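Local structure of 6-phosphogluconate dehydrogenase NAD-binding (Dyadobacter fermentans, 4GBJ) at residues L83-G88 and E112-H117; D90-S95 and E147-I152; C183-M188 and G283-G288. The protein probably acts as an NAD(P)-dependent oxidoreductase of the 6-phosphogluconate and 3-hydroxyisobutyrate dehydrogenase type, pairing a nucleotide-binding Rossmann domain with a helical C-terminal domain. One frame throughout, in Å; residues are numbered along the deposited sequence.

Contact 1: L83-G88 and E112-H117; sequences LVEKLG and EWYGAH
Tyr114 lays its ring against the last turn of helix 81-87, where Glu85 takes up one face. CB of Glu85 stands over the ring as a CH-pi contact, 3.8 Å from the centroid and only 9° off the normal. CG of Glu85, anti to its own backbone N (chi1 175°), carries the extended chain onward over the CD1-CE1 side, and the carboxylate and ring planes are 26° apart. Val84 brings CG1 obliquely to 3.8 Å from CD2 of Tyr114, the two side chains crossing at about a right angle. CB of Trp113 lies over the face opposite Glu85, toward its rim.

Beyond the ring, the two backbones approach each other at Gly88. This residue, with positive phi just past the helix end, sets its CA 3.6 Å from the Tyr114 O in a CA-H...O contact, and Ala116 CB packs closely on the Gly88 O. Gly115 is the C-prime residue of a Schellman motif that ends helix 101-113 and turns the chain toward strand 117-124. Leu87 and Ala116 both touch His111 of helix 101-113, and the contact thus joins the C-terminal ends of two helices beside the beginnings of the adjacent strands 92-95 and 117-124.

Contact 2: D90-S95 and E147-I152; sequences DGVHVS and ERIKPI
Strand 92-95 and helix 147-152 face each other through Val92, Val94, Arg148 and Ile149, with their axes 9.8 Å apart at closest approach and inclined by 51°. This is sheet-to-helix packing in the Rossmann-type domain: strand 92-95 lies in the sheet between strands 64-67 and 117-124, and helix 143-153 rests on one side of it. The alternation of the strand turns Val92 and Val94 toward the helix, while His93 points away from it; the ring nitrogens of His93 are hydrogen-bonded to Ser67 and His111.

Ile149 supplies the apolar centre. Its CG2 touches both valines, 3.7 Å from Val94 CG2 and 3.8 Å from Val92 CG1. Val94 and Ile149 meet tip to tip, whereas Val92 comes at Ile149 on a slant. With chi1 at 64°, CG1 of Ile149 lies between the backbone N and the carbonyl carbon, and from there it too touches Val94 CG2.

Arg148, the residue before Ile149, stretches out from CG to NE and passes Val92 in the opposite direction, its CD and NH1 running beside Val92 CG2. The guanidinium thereby reaches the backbone just ahead of two strands: NH2 is hydrogen-bonded to the Gly62 O, before strand 64-67, and Asp90 O lies in the guanidinium plane at its edge, 2.9 Å from Arg148 NH1.

Contact 3: C183-M188 and G283-G288; sequences CSLEMM and GALALG
Leu285 and Leu185 meet through contrasting first torsions. In Leu285, chi1 of 72° sets CG between the backbone N and the carbonyl carbon, and its two methyls spread over helix 169-197. In Leu185, chi1 of -78° puts CG anti to the carbonyl carbon, which carries CD1 to 3.7 Å from Leu285 CD2, the side chains crossing at about a right angle. The same CD1 lies 3.9 Å from the CA of Gly283. The other methyl of Leu285, CD1, packs on the Glu186 N and CB and, 3.9 Å away, on Glu186 OE2. Ala286 rests its CB against the backbone, 3.6 Å from the Leu185 O. An alanine in place of Leu285 would probably open a gap beside Leu185 CD1 and the aliphatic part of Glu186, and would take away the packing on Ile265 and Phe269 of helix 260-274.

The contact joins the long helix 169-197 of the C-terminal domain to the 3-10 segment 283-286. Glu186 bends at chi2 (65°) and lies near Phe261 of the second subunit. A water donates to Glu186 OE2 at 2.6 Å and to the Leu285 O at 2.9 Å, bridging the two segments, while OE1 forms a salt bridge with Arg268. Each carboxylate oxygen therefore has a polar partner; Arg268 would probably favour the charged form of this buried acid, while the nearby Glu190 would work against it, so the net effect is not clear.

Overall arrangement
Contacts 1 and 2 lie in the Rossmann-type domain, their centres 13 Å apart, and their segments alternate along the chain. They touch: Gly115 O and His117 N probably hydrogen bond with the backbone of Asp90 and Gly91, so the turn after helix 101-113 runs beside the start of strand 92-95. Contact 1 thus sits at the ends of inner strands, where two helices lead into the sheet, and contact 2 joins strand 92-95 to helix 143-153. Contact 3 comes later and belongs to the helical C-terminal domain, its centre about 42 Å from that of contact 1 and 37 Å from that of contact 2, across the chain's centre. The three sample both domains, and contact 3 alone borders the second subunit.

Contact 1: L83-G88 and E112-H117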
loop_
_atom_site.group_PDB
_atom_site.type_symbol
_atom_site.label_atom_id
_atom_site.label_comp_id
_atom_site.label_asym_id
_atom_site.label_seq_id
_atom_site.Cartn_x
_atom_site.Cartn_y
_atom_site.Cartn_z
ATOM N N LEU B 83 17.865 1.563 -38.032
ATOM C CA LEU B 83 16.891 0.529 -37.757
ATOM C C LEU B 83 15.466 1.114 -37.836
ATOM O O LEU B 83 14.607 0.532 -38.506
ATOM C CB LEU B 83 17.147 -0.144 -36.410
ATOM C CG LEU B 83 16.199 -1.332 -36.130
ATOM C CD1 LEU B 83 16.893 -2.410 -35.302
ATOM C CD2 LEU B 83 14.945 -0.896 -35.375
ATOM N N VAL B 84 15.241 2.282 -37.221
ATOM C CA VAL B 84 13.943 2.984 -37.236
ATOM C C VAL B 84 13.572 3.371 -38.706
ATOM O O VAL B 84 12.408 3.332 -39.120
ATOM C CB VAL B 84 14.005 4.246 -36.316
ATOM C CG1 VAL B 84 12.714 5.047 -36.362
ATOM C CG2 VAL B 84 14.328 3.872 -34.869
ATOM N N GLU B 85 14.550 3.768 -39.463
ATOM C CA GLU B 85 14.341 4.092 -40.870
ATOM C C GLU B 85 13.873 2.852 -41.648
ATOM O O GLU B 85 12.987 2.976 -42.505
ATOM C CB GLU B 85 15.611 4.643 -41.484
ATOM C CG GLU B 85 15.437 4.873 -42.972
ATOM C CD GLU B 85 16.525 5.665 -43.667
ATOM O OE1 GLU B 85 17.698 5.620 -43.229
ATOM O OE2 GLU B 85 16.200 6.288 -44.698
ATOM N N LYS B 86 14.424 1.660 -41.338
ATOM C CA LYS B 86 13.948 0.464 -42.024
ATOM C C LYS B 86 12.486 0.206 -41.620
ATOM O O LYS B 86 11.676 -0.021 -42.486
ATOM C CB LYS B 86 14.820 -0.733 -41.728
ATOM C CG LYS B 86 14.495 -1.905 -42.623
ATOM C CD LYS B 86 15.444 -3.016 -42.384
ATOM C CE LYS B 86 15.143 -4.193 -43.257
ATOM N NZ LYS B 86 16.031 -5.328 -42.929
ATOM N N LEU B 87 12.144 0.305 -40.332
ATOM C CA LEU B 87 10.738 0.187 -39.841
ATOM C C LEU B 87 9.805 1.117 -40.666
ATOM O O LEU B 87 8.728 0.706 -41.062
ATOM C CB LEU B 87 10.668 0.529 -38.354
ATOM C CG LEU B 87 9.305 0.401 -37.706
ATOM C CD1 LEU B 87 8.728 -1.006 -37.890
ATOM C CD2 LEU B 87 9.379 0.784 -36.254
ATOM N N GLY B 88 10.257 2.338 -40.911
ATOM C CA GLY B 88 9.683 3.267 -41.880
ATOM C C GLY B 88 8.215 3.617 -41.783
ATOM O O GLY B 88 7.601 3.496 -40.724
ATOM N N GLU B 112 8.861 9.269 -35.829
ATOM C CA GLU B 112 8.074 10.175 -36.696
ATOM C C GLU B 112 8.869 10.792 -37.843
ATOM O O GLU B 112 8.252 11.220 -38.815
ATOM C CB GLU B 112 7.444 11.318 -35.881
ATOM C CG GLU B 112 6.376 10.852 -34.895
ATOM C CD GLU B 112 5.205 10.028 -35.426
ATOM O OE1 GLU B 112 4.572 9.314 -34.608
ATOM O OE2 GLU B 112 4.902 10.106 -36.643
ATOM N N TRP B 113 10.211 10.845 -37.760
ATOM C CA TRP B 113 11.018 11.357 -38.869
ATOM C C TRP B 113 10.858 10.495 -40.100
ATOM O O TRP B 113 10.946 10.998 -41.223
ATOM C CB TRP B 113 12.513 11.376 -38.529
ATOM C CG TRP B 113 12.945 12.187 -37.350
ATOM C CD1 TRP B 113 12.232 13.134 -36.672
ATOM C CD2 TRP B 113 14.262 12.219 -36.815
ATOM N NE1 TRP B 113 12.973 13.606 -35.612
ATOM C CE2 TRP B 113 14.246 13.103 -35.710
ATOM C CE3 TRP B 113 15.445 11.537 -37.123
ATOM C CZ2 TRP B 113 15.370 13.320 -34.910
ATOM C CZ3 TRP B 113 16.566 11.758 -36.336
ATOM C CH2 TRP B 113 16.520 12.633 -35.235
ATOM N N TYR B 114 10.698 9.168 -39.876
ATOM C CA TYR B 114 10.542 8.170 -40.947
ATOM C C TYR B 114 9.084 7.719 -41.158
ATOM O O TYR B 114 8.862 6.750 -41.874
ATOM C CB TYR B 114 11.414 6.957 -40.579
ATOM C CG TYR B 114 12.857 7.386 -40.457
ATOM C CD1 TYR B 114 13.557 7.851 -41.567
ATOM C CD2 TYR B 114 13.478 7.465 -39.219
ATOM C CE1 TYR B 114 14.823 8.404 -41.442
ATOM C CE2 TYR B 114 14.788 7.911 -39.097
ATOM C CZ TYR B 114 15.451 8.409 -40.210
ATOM O OH TYR B 114 16.729 8.897 -40.131
ATOM N N GLY B 115 8.110 8.407 -40.563
ATOM C CA GLY B 115 6.701 8.041 -40.719
ATOM C C GLY B 115 6.285 6.820 -39.903
ATOM O O GLY B 115 5.217 6.259 -40.146
ATOM N N ALA B 116 7.112 6.396 -38.934
ATOM C CA ALA B 116 6.824 5.256 -38.054
ATOM C C ALA B 116 6.211 5.771 -36.746
ATOM O O ALA B 116 6.277 6.971 -36.465
ATOM C CB ALA B 116 8.100 4.470 -37.774
ATOM N N HIS B 117 5.657 4.878 -35.926
ATOM C CA HIS B 117 5.018 5.280 -34.677
ATOM C C HIS B 117 5.575 4.495 -33.507
ATOM O O HIS B 117 5.610 3.267 -33.530
ATOM C CB HIS B 117 3.493 5.081 -34.738
ATOM C CG HIS B 117 2.836 5.665 -35.949
ATOM N ND1 HIS B 117 2.593 7.008 -36.037
ATOM C CD2 HIS B 117 2.329 5.055 -37.048
ATOM C CE1 HIS B 117 1.970 7.195 -37.189
ATOM N NE2 HIS B 117 1.847 6.053 -37.862
#

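Contact 2: D90-S95 and E147-I152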
loop_
_atom_site.group_PDB
_atom_site.type_symbol
_atom_site.label_atom_id
_atom_site.label_comp_id
_atom_site.label_asym_id
_atom_site.label_seq_id
_atom_site.Cartn_x
_atom_site.Cartn_y
_atom_site.Cartn_z
ATOM N N ASP B 90 4.378 3.998 -41.638
ATOM C CA ASP B 90 3.291 3.214 -41.044
ATOM C C ASP B 90 3.801 2.059 -40.141
ATOM O O ASP B 90 2.979 1.309 -39.627
ATOM C CB ASP B 90 2.327 2.664 -42.129
ATOM C CG ASP B 90 1.722 3.748 -42.997
ATOM O OD1 ASP B 90 1.501 4.865 -42.477
ATOM O OD2 ASP B 90 1.421 3.463 -44.198
ATOM N N GLY B 91 5.111 1.948 -39.927
ATOM C CA GLY B 91 5.670 0.932 -39.056
ATOM C C GLY B 91 5.313 1.283 -37.624
ATOM O O GLY B 91 5.092 2.459 -37.309
ATOM N N VAL B 92 5.132 0.279 -36.780
ATOM C CA VAL B 92 4.737 0.501 -35.382
ATOM C C VAL B 92 5.689 -0.245 -34.449
ATOM O O VAL B 92 5.905 -1.438 -34.640
ATOM C CB VAL B 92 3.268 0.074 -35.116
ATOM C CG1 VAL B 92 2.901 0.267 -33.646
ATOM C CG2 VAL B 92 2.298 0.852 -36.003
ATOM N N HIS B 93 6.252 0.466 -33.436
ATOM C CA HIS B 93 7.133 -0.100 -32.433
ATOM C C HIS B 93 6.412 -0.081 -31.087
ATOM O O HIS B 93 6.049 0.987 -30.617
ATOM C CB HIS B 93 8.449 0.700 -32.361
ATOM C CG HIS B 93 9.363 0.308 -31.220
ATOM N ND1 HIS B 93 10.436 1.111 -30.851
ATOM C CD2 HIS B 93 9.381 -0.815 -30.450
ATOM C CE1 HIS B 93 11.006 0.501 -29.820
ATOM N NE2 HIS B 93 10.414 -0.675 -29.557
ATOM N N VAL B 94 6.136 -1.249 -30.529
ATOM C CA VAL B 94 5.520 -1.436 -29.207
ATOM C C VAL B 94 6.675 -1.640 -28.234
ATOM O O VAL B 94 7.323 -2.680 -28.198
ATOM C CB VAL B 94 4.511 -2.603 -29.197
ATOM C CG1 VAL B 94 3.755 -2.649 -27.870
ATOM C CG2 VAL B 94 3.533 -2.468 -30.352
ATOM N N SER B 95 6.948 -0.615 -27.479
ATOM C CA SER B 95 8.117 -0.526 -26.635
ATOM C C SER B 95 7.700 -0.836 -25.199
ATOM O O SER B 95 7.076 -0.025 -24.513
ATOM C CB SER B 95 8.712 0.868 -26.803
ATOM O OG SER B 95 9.874 1.079 -26.014
ATOM N N GLU B 147 -4.447 1.373 -31.877
ATOM C CA GLU B 147 -5.584 0.611 -32.366
ATOM C C GLU B 147 -5.098 -0.631 -33.148
ATOM O O GLU B 147 -5.679 -1.699 -33.042
ATOM C CB GLU B 147 -6.502 1.504 -33.236
ATOM C CG GLU B 147 -7.862 0.878 -33.515
ATOM C CD GLU B 147 -8.596 1.335 -34.770
ATOM O OE1 GLU B 147 -8.170 2.336 -35.396
ATOM O OE2 GLU B 147 -9.589 0.667 -35.143
ATOM N N ARG B 148 -4.007 -0.504 -33.880
ATOM C CA ARG B 148 -3.452 -1.636 -34.634
ATOM C C ARG B 148 -2.869 -2.745 -33.720
ATOM O O ARG B 148 -2.942 -3.908 -34.060
ATOM C CB ARG B 148 -2.320 -1.121 -35.548
ATOM C CG ARG B 148 -1.724 -2.189 -36.438
ATOM C CD ARG B 148 -0.661 -1.587 -37.329
ATOM N NE ARG B 148 -0.041 -2.596 -38.181
ATOM C CZ ARG B 148 0.999 -2.372 -38.974
ATOM N NH1 ARG B 148 1.554 -1.168 -39.024
ATOM N NH2 ARG B 148 1.487 -3.349 -39.735
ATOM N N ILE B 149 -2.251 -2.389 -32.604
ATOM C CA ILE B 149 -1.562 -3.387 -31.766
ATOM C C ILE B 149 -2.385 -3.801 -30.560
ATOM O O ILE B 149 -2.067 -4.831 -29.962
ATOM C CB ILE B 149 -0.126 -2.905 -31.357
ATOM C CG1 ILE B 149 -0.124 -1.631 -30.465
ATOM C CG2 ILE B 149 0.692 -2.642 -32.650
ATOM C CD1 ILE B 149 -0.197 -1.884 -28.917
ATOM N N LYS B 150 -3.461 -3.072 -30.219
ATOM C CA LYS B 150 -4.286 -3.448 -29.065
ATOM C C LYS B 150 -4.787 -4.878 -29.164
ATOM O O LYS B 150 -4.712 -5.596 -28.174
ATOM C CB LYS B 150 -5.478 -2.498 -28.854
ATOM C CG LYS B 150 -6.340 -2.909 -27.673
ATOM C CD LYS B 150 -7.215 -1.792 -27.185
ATOM C CE LYS B 150 -8.189 -2.267 -26.116
ATOM N NZ LYS B 150 -9.166 -1.206 -25.770
ATOM N N PRO B 151 -5.269 -5.343 -30.330
ATOM C CA PRO B 151 -5.735 -6.747 -30.419
ATOM C C PRO B 151 -4.607 -7.759 -30.218
ATOM O O PRO B 151 -4.871 -8.862 -29.774
ATOM C CB PRO B 151 -6.334 -6.848 -31.821
ATOM C CG PRO B 151 -6.368 -5.480 -32.372
ATOM C CD PRO B 151 -5.411 -4.650 -31.628
ATOM N N ILE B 152 -3.343 -7.379 -30.513
ATOM C CA ILE B 152 -2.223 -8.285 -30.303
ATOM C C ILE B 152 -1.928 -8.407 -28.784
ATOM O O ILE B 152 -1.804 -9.510 -28.285
ATOM C CB ILE B 152 -0.962 -7.857 -31.082
ATOM C CG1 ILE B 152 -1.260 -7.682 -32.615
ATOM C CG2 ILE B 152 0.152 -8.921 -30.892
ATOM C CD1 ILE B 152 -0.218 -6.905 -33.351
#

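Contact 3: C183-M188 and G283-G288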
loop_
_atom_site.group_PDB
_atom_site.type_symbol
_atom_site.label_atom_id
_atom_site.label_comp_id
_atom_site.label_asym_id
_atom_site.label_seq_id
_atom_site.Cartn_x
_atom_site.Cartn_y
_atom_site.Cartn_z
ATOM N N CYS B 183 7.302 1.921 -1.916
ATOM C CA CYS B 183 6.740 2.521 -0.690
ATOM C C CYS B 183 6.062 1.470 0.186
ATOM O O CYS B 183 6.136 1.555 1.400
ATOM C CB CYS B 183 5.753 3.630 -1.019
ATOM S SG CYS B 183 6.495 5.095 -1.731
ATOM N N SER B 184 5.384 0.516 -0.420
ATOM C CA SER B 184 4.687 -0.558 0.322
ATOM C C SER B 184 5.688 -1.387 1.051
ATOM O O SER B 184 5.484 -1.721 2.208
ATOM C CB SER B 184 3.835 -1.394 -0.637
ATOM O OG SER B 184 2.949 -0.495 -1.292
ATOM N N LEU B 185 6.800 -1.714 0.386
ATOM C CA LEU B 185 7.883 -2.442 1.033
ATOM C C LEU B 185 8.468 -1.677 2.223
ATOM O O LEU B 185 8.713 -2.249 3.278
ATOM C CB LEU B 185 9.009 -2.699 0.048
ATOM C CG LEU B 185 8.753 -3.869 -0.941
ATOM C CD1 LEU B 185 9.674 -3.713 -2.180
ATOM C CD2 LEU B 185 8.982 -5.196 -0.265
ATOM N N GLU B 186 8.715 -0.385 2.030
ATOM C CA GLU B 186 9.289 0.436 3.073
ATOM C C GLU B 186 8.332 0.587 4.274
ATOM O O GLU B 186 8.783 0.467 5.405
ATOM C CB GLU B 186 9.703 1.812 2.509
ATOM C CG GLU B 186 10.100 2.799 3.579
ATOM C CD GLU B 186 11.335 2.445 4.356
ATOM O OE1 GLU B 186 11.522 3.037 5.438
ATOM O OE2 GLU B 186 12.198 1.715 3.815
HETATM N N MSE B 187 7.054 0.887 4.064
HETATM C CA MSE B 187 6.158 1.102 5.204
HETATM C C MSE B 187 5.989 -0.217 6.000
HETATM O O MSE B 187 5.872 -0.177 7.212
HETATM C CB MSE B 187 4.803 1.677 4.776
HETATM C CG MSE B 187 3.895 0.673 3.973
HETATM SE SE MSE B 187 2.211 1.494 3.454
HETATM C CE MSE B 187 2.689 2.472 1.893
HETATM N N MSE B 188 6.006 -1.378 5.314
HETATM C CA MSE B 188 5.962 -2.680 5.993
HETATM C C MSE B 188 7.274 -2.940 6.783
HETATM O O MSE B 188 7.216 -3.400 7.919
HETATM C CB MSE B 188 5.680 -3.812 5.026
HETATM C CG MSE B 188 4.228 -3.844 4.649
HETATM SE SE MSE B 188 3.634 -5.334 3.573
HETATM C CE MSE B 188 4.456 -5.034 1.884
ATOM N N GLY B 283 13.311 -6.298 -2.909
ATOM C CA GLY B 283 12.543 -6.245 -1.674
ATOM C C GLY B 283 13.392 -5.984 -0.445
ATOM O O GLY B 283 12.891 -5.493 0.572
ATOM N N ALA B 284 14.710 -6.316 -0.511
ATOM C CA ALA B 284 15.619 -6.103 0.616
ATOM C C ALA B 284 15.796 -4.645 0.957
ATOM O O ALA B 284 16.419 -4.358 1.959
ATOM C CB ALA B 284 16.972 -6.747 0.325
ATOM N N LEU B 285 15.186 -3.691 0.217
ATOM C CA LEU B 285 15.226 -2.288 0.643
ATOM C C LEU B 285 14.607 -2.207 2.064
ATOM O O LEU B 285 14.984 -1.335 2.875
ATOM C CB LEU B 285 14.487 -1.360 -0.355
ATOM C CG LEU B 285 12.948 -1.454 -0.358
ATOM C CD1 LEU B 285 12.308 -0.522 0.659
ATOM C CD2 LEU B 285 12.397 -1.180 -1.745
ATOM N N ALA B 286 13.643 -3.119 2.358
ATOM C CA ALA B 286 12.944 -3.158 3.646
ATOM C C ALA B 286 13.861 -3.502 4.851
ATOM O O ALA B 286 13.448 -3.254 5.993
ATOM C CB ALA B 286 11.769 -4.121 3.586
ATOM N N LEU B 287 15.086 -4.045 4.603
ATOM C CA LEU B 287 16.079 -4.302 5.641
ATOM C C LEU B 287 16.626 -3.057 6.247
ATOM O O LEU B 287 17.146 -3.153 7.350
ATOM C CB LEU B 287 17.271 -5.153 5.147
ATOM C CG LEU B 287 17.049 -6.630 5.069
ATOM C CD1 LEU B 287 18.292 -7.331 4.552
ATOM C CD2 LEU B 287 16.723 -7.221 6.470
ATOM N N GLY B 288 16.547 -1.903 5.578
ATOM C CA GLY B 288 17.065 -0.658 6.166
ATOM C C GLY B 288 16.425 -0.299 7.497
ATOM O O GLY B 288 17.086 0.214 8.399
HETATM O O HOH W 1 13.563 -0.119 5.108
#